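Local structure of splicing factor U2AF 35 kDa subunit (Homo sapiens, 1JMT) at residues A[1-12]-A[67-78]. The protein forms a heterodimer with U2AF2 and mediates the protein-protein and protein-RNA interactions needed for accurate 3'-splice site selection in pre-mRNA splicing. The protein carries 1 engineered substitution. Sequence-based numbering, arbitrary orientation.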
ATOM      1  N   SER A   1      16.765   8.595   4.422  1.00 64.69           N
ATOM      2  CA  SER A   1      16.001   7.499   5.089  1.00 65.56           C
ATOM      3  C   SER A   1      15.894   6.269   4.184  1.00 62.46           C
ATOM      4  O   SER A   1      15.900   6.389   2.957  1.00 66.24           O
ATOM      5  CB  SER A   1      14.599   7.994   5.458  1.00 64.59           C
ATOM      6  OG  SER A   1      13.856   6.986   6.122  1.00 67.32           O
ATOM      7  N   GLN A   2      15.805   5.091   4.795  1.00 57.18           N
ATOM      8  CA  GLN A   2      15.684   3.839   4.048  1.00 54.48           C
ATOM      9  C   GLN A   2      14.236   3.368   4.107  1.00 49.56           C
ATOM     10  O   GLN A   2      13.864   2.375   3.485  1.00 48.22           O
ATOM     11  CB  GLN A   2      16.563   2.752   4.668  1.00 55.17           C
ATOM     12  CG  GLN A   2      18.033   3.085   4.755  1.00 60.44           C
ATOM     13  CD  GLN A   2      18.775   2.112   5.648  1.00 61.58           C
ATOM     14  OE1 GLN A   2      18.865   0.921   5.351  1.00 59.35           O
ATOM     15  NE2 GLN A   2      19.302   2.616   6.758  1.00 66.15           N
ATOM     16  N   THR A   3      13.426   4.089   4.869  1.00 47.39           N
ATOM     17  CA  THR A   3      12.033   3.729   5.042  1.00 48.92           C
ATOM     18  C   THR A   3      11.067   4.632   4.286  1.00 44.93           C
ATOM     19  O   THR A   3      11.205   5.854   4.303  1.00 39.67           O
ATOM     20  CB  THR A   3      11.650   3.765   6.527  1.00 45.00           C
ATOM     21  OG1 THR A   3      12.618   3.033   7.286  1.00 51.19           O
ATOM     22  CG2 THR A   3      10.280   3.142   6.735  1.00 50.88           C
ATOM     23  N   ILE A   4      10.097   4.010   3.621  1.00 39.44           N
ATOM     24  CA  ILE A   4       9.071   4.735   2.884  1.00 32.17           C
ATOM     25  C   ILE A   4       7.721   4.379   3.512  1.00 31.56           C
ATOM     26  O   ILE A   4       7.592   3.349   4.175  1.00 32.87           O
ATOM     27  CB  ILE A   4       9.035   4.337   1.388  1.00 33.64           C
ATOM     28  CG1 ILE A   4       8.475   2.916   1.223  1.00 31.76           C
ATOM     29  CG2 ILE A   4      10.438   4.416   0.797  1.00 32.26           C
ATOM     30  CD1 ILE A   4       8.217   2.528  -0.230  1.00 29.83           C
ATOM     31  N   ALA A   5       6.730   5.238   3.313  1.00 31.38           N
ATOM     32  CA  ALA A   5       5.391   5.006   3.838  1.00 29.52           C
ATOM     33  C   ALA A   5       4.365   5.139   2.725  1.00 28.06           C
ATOM     34  O   ALA A   5       4.401   6.098   1.960  1.00 28.65           O
ATOM     35  CB  ALA A   5       5.077   6.014   4.939  1.00 28.14           C
ATOM     36  N   LEU A   6       3.466   4.165   2.632  1.00 26.97           N
ATOM     37  CA  LEU A   6       2.396   4.192   1.644  1.00 27.60           C
ATOM     38  C   LEU A   6       1.177   4.512   2.505  1.00 33.59           C
ATOM     39  O   LEU A   6       0.694   3.672   3.270  1.00 31.95           O
ATOM     40  CB  LEU A   6       2.276   2.833   0.957  1.00 31.57           C
ATOM     41  CG  LEU A   6       3.574   2.362   0.286  1.00 33.56           C
ATOM     42  CD1 LEU A   6       3.322   1.039  -0.415  1.00 37.13           C
ATOM     43  CD2 LEU A   6       4.061   3.408  -0.717  1.00 38.40           C
ATOM     44  N   LEU A   7       0.708   5.750   2.391  1.00 29.90           N
ATOM     45  CA  LEU A   7      -0.387   6.253   3.208  1.00 34.16           C
ATOM     46  C   LEU A   7      -1.791   5.744   2.926  1.00 34.83           C
ATOM     47  O   LEU A   7      -2.298   5.834   1.803  1.00 36.26           O
ATOM     48  CB  LEU A   7      -0.372   7.786   3.176  1.00 33.91           C
ATOM     49  CG  LEU A   7       1.010   8.379   3.491  1.00 40.88           C
ATOM     50  CD1 LEU A   7       0.978   9.889   3.341  1.00 40.47           C
ATOM     51  CD2 LEU A   7       1.431   7.988   4.902  1.00 40.26           C
ATOM     52  N   ASN A   8      -2.399   5.205   3.977  1.00 31.58           N
ATOM     53  CA  ASN A   8      -3.754   4.684   3.940  1.00 40.26           C
ATOM     54  C   ASN A   8      -4.004   3.786   2.743  1.00 40.57           C
ATOM     55  O   ASN A   8      -5.101   3.757   2.195  1.00 43.18           O
ATOM     56  CB  ASN A   8      -4.749   5.843   3.928  1.00 41.02           C
ATOM     57  CG  ASN A   8      -4.721   6.658   5.211  1.00 42.84           C
ATOM     58  OD1 ASN A   8      -5.376   7.692   5.303  1.00 52.94           O
ATOM     59  ND2 ASN A   8      -3.970   6.192   6.208  1.00 47.12           N
ATOM     60  N   ILE A   9      -2.989   3.038   2.342  1.00 40.75           N
ATOM     61  CA  ILE A   9      -3.140   2.161   1.197  1.00 41.01           C
ATOM     62  C   ILE A   9      -3.941   0.896   1.536  1.00 43.13           C
ATOM     63  O   ILE A   9      -4.619   0.343   0.674  1.00 44.31           O
ATOM     64  CB  ILE A   9      -1.761   1.780   0.628  1.00 38.89           C
ATOM     65  CG1 ILE A   9      -1.929   1.190  -0.776  1.00 38.36           C
ATOM     66  CG2 ILE A   9      -1.051   0.822   1.589  1.00 28.56           C
ATOM     67  CD1 ILE A   9      -0.635   1.079  -1.549  1.00 31.31           C
ATOM     68  N   TYR A  10      -3.880   0.453   2.789  1.00 41.77           N
ATOM     69  CA  TYR A  10      -4.601  -0.746   3.194  1.00 41.49           C
ATOM     70  C   TYR A  10      -6.027  -0.439   3.625  1.00 47.33           C
ATOM     71  O   TYR A  10      -6.255   0.076   4.716  1.00 45.37           O
ATOM     72  CB  TYR A  10      -3.880  -1.453   4.340  1.00 31.85           C
ATOM     73  CG  TYR A  10      -4.482  -2.799   4.686  1.00 34.88           C
ATOM     74  CD1 TYR A  10      -4.546  -3.818   3.738  1.00 38.27           C
ATOM     75  CD2 TYR A  10      -4.997  -3.052   5.954  1.00 43.93           C
ATOM     76  CE1 TYR A  10      -5.108  -5.055   4.041  1.00 44.54           C
ATOM     77  CE2 TYR A  10      -5.564  -4.286   6.272  1.00 47.20           C
ATOM     78  CZ  TYR A  10      -5.615  -5.283   5.310  1.00 51.09           C
ATOM     79  OH  TYR A  10      -6.170  -6.508   5.616  1.00 53.28           O
ATOM     80  N   ARG A  11      -6.981  -0.764   2.762  1.00 57.63           N
ATOM     81  CA  ARG A  11      -8.393  -0.529   3.044  1.00 68.34           C
ATOM     82  C   ARG A  11      -9.127  -1.813   3.372  1.00 69.84           C
ATOM     83  O   ARG A  11      -8.710  -2.897   2.966  1.00 72.94           O
ATOM     84  CB  ARG A  11      -9.066   0.156   1.850  1.00 75.41           C
ATOM     85  CG  ARG A  11      -8.882   1.659   1.784  1.00 82.71           C
ATOM     86  CD  ARG A  11      -7.967   2.189   2.873  1.00 87.81           C
ATOM     87  NE  ARG A  11      -8.012   3.642   2.961  1.00 94.21           N
ATOM     88  CZ  ARG A  11      -7.857   4.453   1.918  1.00 98.07           C
ATOM     89  NH1 ARG A  11      -7.644   3.962   0.698  1.00 99.11           N
ATOM     90  NH2 ARG A  11      -7.912   5.764   2.089  1.00 99.01           N
ATOM     91  N   ASN A  12     -10.226  -1.683   4.106  1.00 74.42           N
ATOM     92  CA  ASN A  12     -11.015  -2.845   4.482  1.00 80.23           C
ATOM     93  C   ASN A  12     -12.369  -2.491   5.121  1.00 83.18           C
ATOM     94  O   ASN A  12     -12.569  -2.715   6.313  1.00 85.17           O
ATOM     95  CB  ASN A  12     -10.195  -3.717   5.436  1.00 78.39           C
ATOM     96  CG  ASN A  12     -10.686  -5.144   5.486  1.00 84.96           C
ATOM     97  OD1 ASN A  12     -11.512  -5.558   4.675  1.00 92.08           O
ATOM     98  ND2 ASN A  12     -10.159  -5.917   6.426  1.00 87.46           N
ATOM     99  N   LEU A  67      -9.919  -0.808   9.650  1.00 59.19           N
ATOM    100  CA  LEU A  67     -10.487  -0.192   8.454  1.00 56.82           C
ATOM    101  C   LEU A  67      -9.480   0.449   7.504  1.00 55.62           C
ATOM    102  O   LEU A  67      -9.642   0.383   6.285  1.00 51.65           O
ATOM    103  CB  LEU A  67     -11.525   0.855   8.862  1.00 55.08           C
ATOM    104  CG  LEU A  67     -12.591   0.369   9.846  1.00 57.70           C
ATOM    105  CD1 LEU A  67     -13.457   1.544  10.267  1.00 56.86           C
ATOM    106  CD2 LEU A  67     -13.429  -0.736   9.208  1.00 56.21           C
ATOM    107  N   VAL A  68      -8.451   1.081   8.060  1.00 50.91           N
ATOM    108  CA  VAL A  68      -7.444   1.745   7.241  1.00 46.23           C
ATOM    109  C   VAL A  68      -6.057   1.632   7.849  1.00 44.40           C
ATOM    110  O   VAL A  68      -5.896   1.729   9.061  1.00 43.38           O
ATOM    111  CB  VAL A  68      -7.770   3.244   7.070  1.00 45.78           C
ATOM    112  CG1 VAL A  68      -6.694   3.919   6.220  1.00 38.08           C
ATOM    113  CG2 VAL A  68      -9.147   3.408   6.427  1.00 48.77           C
ATOM    114  N   GLY A  69      -5.054   1.438   7.002  1.00 42.26           N
ATOM    115  CA  GLY A  69      -3.707   1.334   7.512  1.00 38.09           C
ATOM    116  C   GLY A  69      -2.632   1.748   6.531  1.00 37.79           C
ATOM    117  O   GLY A  69      -2.812   1.688   5.314  1.00 39.69           O
ATOM    118  N   ASN A  70      -1.511   2.196   7.075  1.00 34.60           N
ATOM    119  CA  ASN A  70      -0.386   2.575   6.253  1.00 32.47           C
ATOM    120  C   ASN A  70       0.488   1.350   6.087  1.00 33.32           C
ATOM    121  O   ASN A  70       0.357   0.354   6.813  1.00 30.40           O
ATOM    122  CB  ASN A  70       0.471   3.648   6.920  1.00 35.87           C
ATOM    123  CG  ASN A  70      -0.247   4.956   7.084  1.00 38.51           C
ATOM    124  OD1 ASN A  70      -1.193   5.257   6.359  1.00 44.42           O
ATOM    125  ND2 ASN A  70       0.217   5.758   8.030  1.00 28.45           N
ATOM    126  N   VAL A  71       1.392   1.438   5.127  1.00 28.23           N
ATOM    127  CA  VAL A  71       2.344   0.380   4.898  1.00 31.07           C
ATOM    128  C   VAL A  71       3.706   1.043   5.032  1.00 28.64           C
ATOM    129  O   VAL A  71       3.910   2.153   4.538  1.00 26.90           O
ATOM    130  CB  VAL A  71       2.197  -0.233   3.490  1.00 30.63           C
ATOM    131  CG1 VAL A  71       3.448  -1.067   3.140  1.00 27.46           C
ATOM    132  CG2 VAL A  71       0.962  -1.115   3.457  1.00 28.34           C
ATOM    133  N   TYR A  72       4.616   0.388   5.741  1.00 29.98           N
ATOM    134  CA  TYR A  72       5.965   0.909   5.886  1.00 28.25           C
ATOM    135  C   TYR A  72       6.898  -0.143   5.343  1.00 24.90           C
ATOM    136  O   TYR A  72       6.766  -1.318   5.666  1.00 28.95           O
ATOM    137  CB  TYR A  72       6.304   1.201   7.342  1.00 29.23           C
ATOM    138  CG  TYR A  72       5.546   2.372   7.893  1.00 37.18           C
ATOM    139  CD1 TYR A  72       4.299   2.198   8.483  1.00 30.72           C
ATOM    140  CD2 TYR A  72       6.056   3.668   7.785  1.00 36.13           C
ATOM    141  CE1 TYR A  72       3.574   3.280   8.953  1.00 37.11           C
ATOM    142  CE2 TYR A  72       5.335   4.762   8.252  1.00 38.30           C
ATOM    143  CZ  TYR A  72       4.095   4.558   8.834  1.00 36.98           C
ATOM    144  OH  TYR A  72       3.366   5.626   9.296  1.00 47.12           O
ATOM    145  N   VAL A  73       7.828   0.288   4.503  1.00 31.29           N
ATOM    146  CA  VAL A  73       8.790  -0.613   3.897  1.00 33.61           C
ATOM    147  C   VAL A  73      10.193  -0.077   4.131  1.00 33.41           C
ATOM    148  O   VAL A  73      10.511   1.036   3.728  1.00 34.43           O
ATOM    149  CB  VAL A  73       8.557  -0.725   2.378  1.00 31.97           C
ATOM    150  CG1 VAL A  73       9.525  -1.736   1.767  1.00 28.06           C
ATOM    151  CG2 VAL A  73       7.115  -1.103   2.108  1.00 32.33           C
ATOM    152  N   LYS A  74      11.029  -0.861   4.794  1.00 34.67           N
ATOM    153  CA  LYS A  74      12.392  -0.425   5.042  1.00 35.25           C
ATOM    154  C   LYS A  74      13.275  -1.158   4.048  1.00 35.33           C
ATOM    155  O   LYS A  74      13.435  -2.380   4.129  1.00 33.24           O
ATOM    156  CB  LYS A  74      12.817  -0.753   6.480  1.00 34.78           C
ATOM    157  CG  LYS A  74      14.196  -0.197   6.856  1.00 46.74           C
ATOM    158  CD  LYS A  74      14.581  -0.596   8.269  1.00 48.89           C
ATOM    159  CE  LYS A  74      15.848   0.104   8.723  1.00 63.15           C
ATOM    160  NZ  LYS A  74      16.155  -0.207  10.150  1.00 67.84           N
ATOM    161  N   PHE A  75      13.809  -0.414   3.086  1.00 32.37           N
ATOM    162  CA  PHE A  75      14.684  -0.996   2.085  1.00 37.40           C
ATOM    163  C   PHE A  75      16.093  -1.064   2.649  1.00 43.15           C
ATOM    164  O   PHE A  75      16.483  -0.242   3.484  1.00 45.13           O
ATOM    165  CB  PHE A  75      14.693  -0.155   0.803  1.00 36.41           C
ATOM    166  CG  PHE A  75      13.418  -0.240   0.004  1.00 37.16           C
ATOM    167  CD1 PHE A  75      12.406   0.703   0.175  1.00 35.01           C
ATOM    168  CD2 PHE A  75      13.225  -1.274  -0.911  1.00 33.15           C
ATOM    169  CE1 PHE A  75      11.218   0.614  -0.561  1.00 36.92           C
ATOM    170  CE2 PHE A  75      12.040  -1.370  -1.648  1.00 31.53           C
ATOM    171  CZ  PHE A  75      11.037  -0.422  -1.470  1.00 30.12           C
ATOM    172  N   ARG A  76      16.857  -2.047   2.194  1.00 47.77           N
ATOM    173  CA  ARG A  76      18.228  -2.196   2.653  1.00 54.40           C
ATOM    174  C   ARG A  76      19.055  -1.000   2.186  1.00 57.04           C
ATOM    175  O   ARG A  76      19.998  -0.587   2.857  1.00 59.02           O
ATOM    176  CB  ARG A  76      18.821  -3.488   2.098  1.00 53.44           C
ATOM    177  CG  ARG A  76      20.250  -3.740   2.526  1.00 65.28           C
ATOM    178  CD  ARG A  76      20.695  -5.136   2.134  1.00 67.44           C
ATOM    179  NE  ARG A  76      22.053  -5.416   2.581  1.00 69.37           N
ATOM    180  CZ  ARG A  76      22.626  -6.612   2.520  1.00 71.73           C
ATOM    181  NH1 ARG A  76      21.956  -7.646   2.028  1.00 66.47           N
ATOM    182  NH2 ARG A  76      23.871  -6.772   2.950  1.00 76.01           N
ATOM    183  N   ARG A  77      18.679  -0.439   1.041  1.00 58.28           N
ATOM    184  CA  ARG A  77      19.388   0.695   0.462  1.00 63.32           C
ATOM    185  C   ARG A  77      18.605   1.996   0.416  1.00 62.44           C
ATOM    186  O   ARG A  77      17.501   2.051  -0.118  1.00 59.84           O
ATOM    187  CB  ARG A  77      19.843   0.356  -0.953  1.00 67.50           C
ATOM    188  CG  ARG A  77      20.860  -0.719  -1.007  1.00 76.70           C
ATOM    189  CD  ARG A  77      21.265  -1.048  -2.425  1.00 84.76           C
ATOM    190  NE  ARG A  77      22.241  -2.128  -2.465  1.00 94.08           N
ATOM    191  CZ  ARG A  77      22.366  -3.055  -1.524  1.00 97.56           C
ATOM    192  NH1 ARG A  77      21.590  -3.057  -0.449  1.00 98.01           N
ATOM    193  NH2 ARG A  77      23.273  -3.990  -1.663  1.00 98.01           N
ATOM    194  N   GLU A  78      19.203   3.048   0.961  1.00 63.01           N
ATOM    195  CA  GLU A  78      18.578   4.360   0.982  1.00 67.39           C
ATOM    196  C   GLU A  78      18.219   4.775  -0.444  1.00 67.73           C
ATOM    197  O   GLU A  78      17.199   5.425  -0.671  1.00 64.90           O
ATOM    198  CB  GLU A  78      19.538   5.372   1.614  1.00 74.07           C
ATOM    199  CG  GLU A  78      18.967   6.767   1.819  1.00 86.62           C
ATOM    200  CD  GLU A  78      19.879   7.648   2.662  1.00 94.17           C
ATOM    201  OE1 GLU A  78      21.078   7.764   2.324  1.00 96.78           O
ATOM    202  OE2 GLU A  78      19.397   8.226   3.661  1.00 97.88           O
TER
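I4 and L6 pair with V73 and V71 through reciprocal backbone hydrogen bonds, so that strands 3-7 and 68-75 run antiparallel, their axes at 159°. Residues 8 and 9 interrupt this ladder: the register shifts by two before Y10 pairs with G69, and I9 and Y10 together face G69 in a classic beta bulge. Glycine, lacking a side chain, adds no bulk beside Y10 on the inner face. Asparagine suits this break because its amide can replace a backbone acceptor: N70 OD1 takes a nearly straight bond from N8 N (2.7 Å, 172°) and a weak one from N8 ND2. On the inner face, branched aliphatic side chains pack beneath the helices. With chi1 at 71°, I4 CG1 is tucked between its own N and C, which lays it beside V73 CB at 3.8 Å and brings CD1 to the ring edge of F75, 3.6 Å from CE1. V73 CG1 sits over one face of that ring, toward its rim. Beside the bulge, I9 CG2 presses tightly on V71 CG2 (3.4 Å), and both residues reach F39 of helix 22-51. On the opposite face, A5 is small enough to let the Y72 ring come close, CE2 being 3.6 Å from A5 CB. At the far end S1 N, an amino group created by the construct's start, forms a salt bridge with E78 OE2 (2.8 Å); in the whole protein it would be a peptide nitrogen. These are the two central strands of the RNA recognition motif, whose four-stranded antiparallel sheet carries two helices on one face.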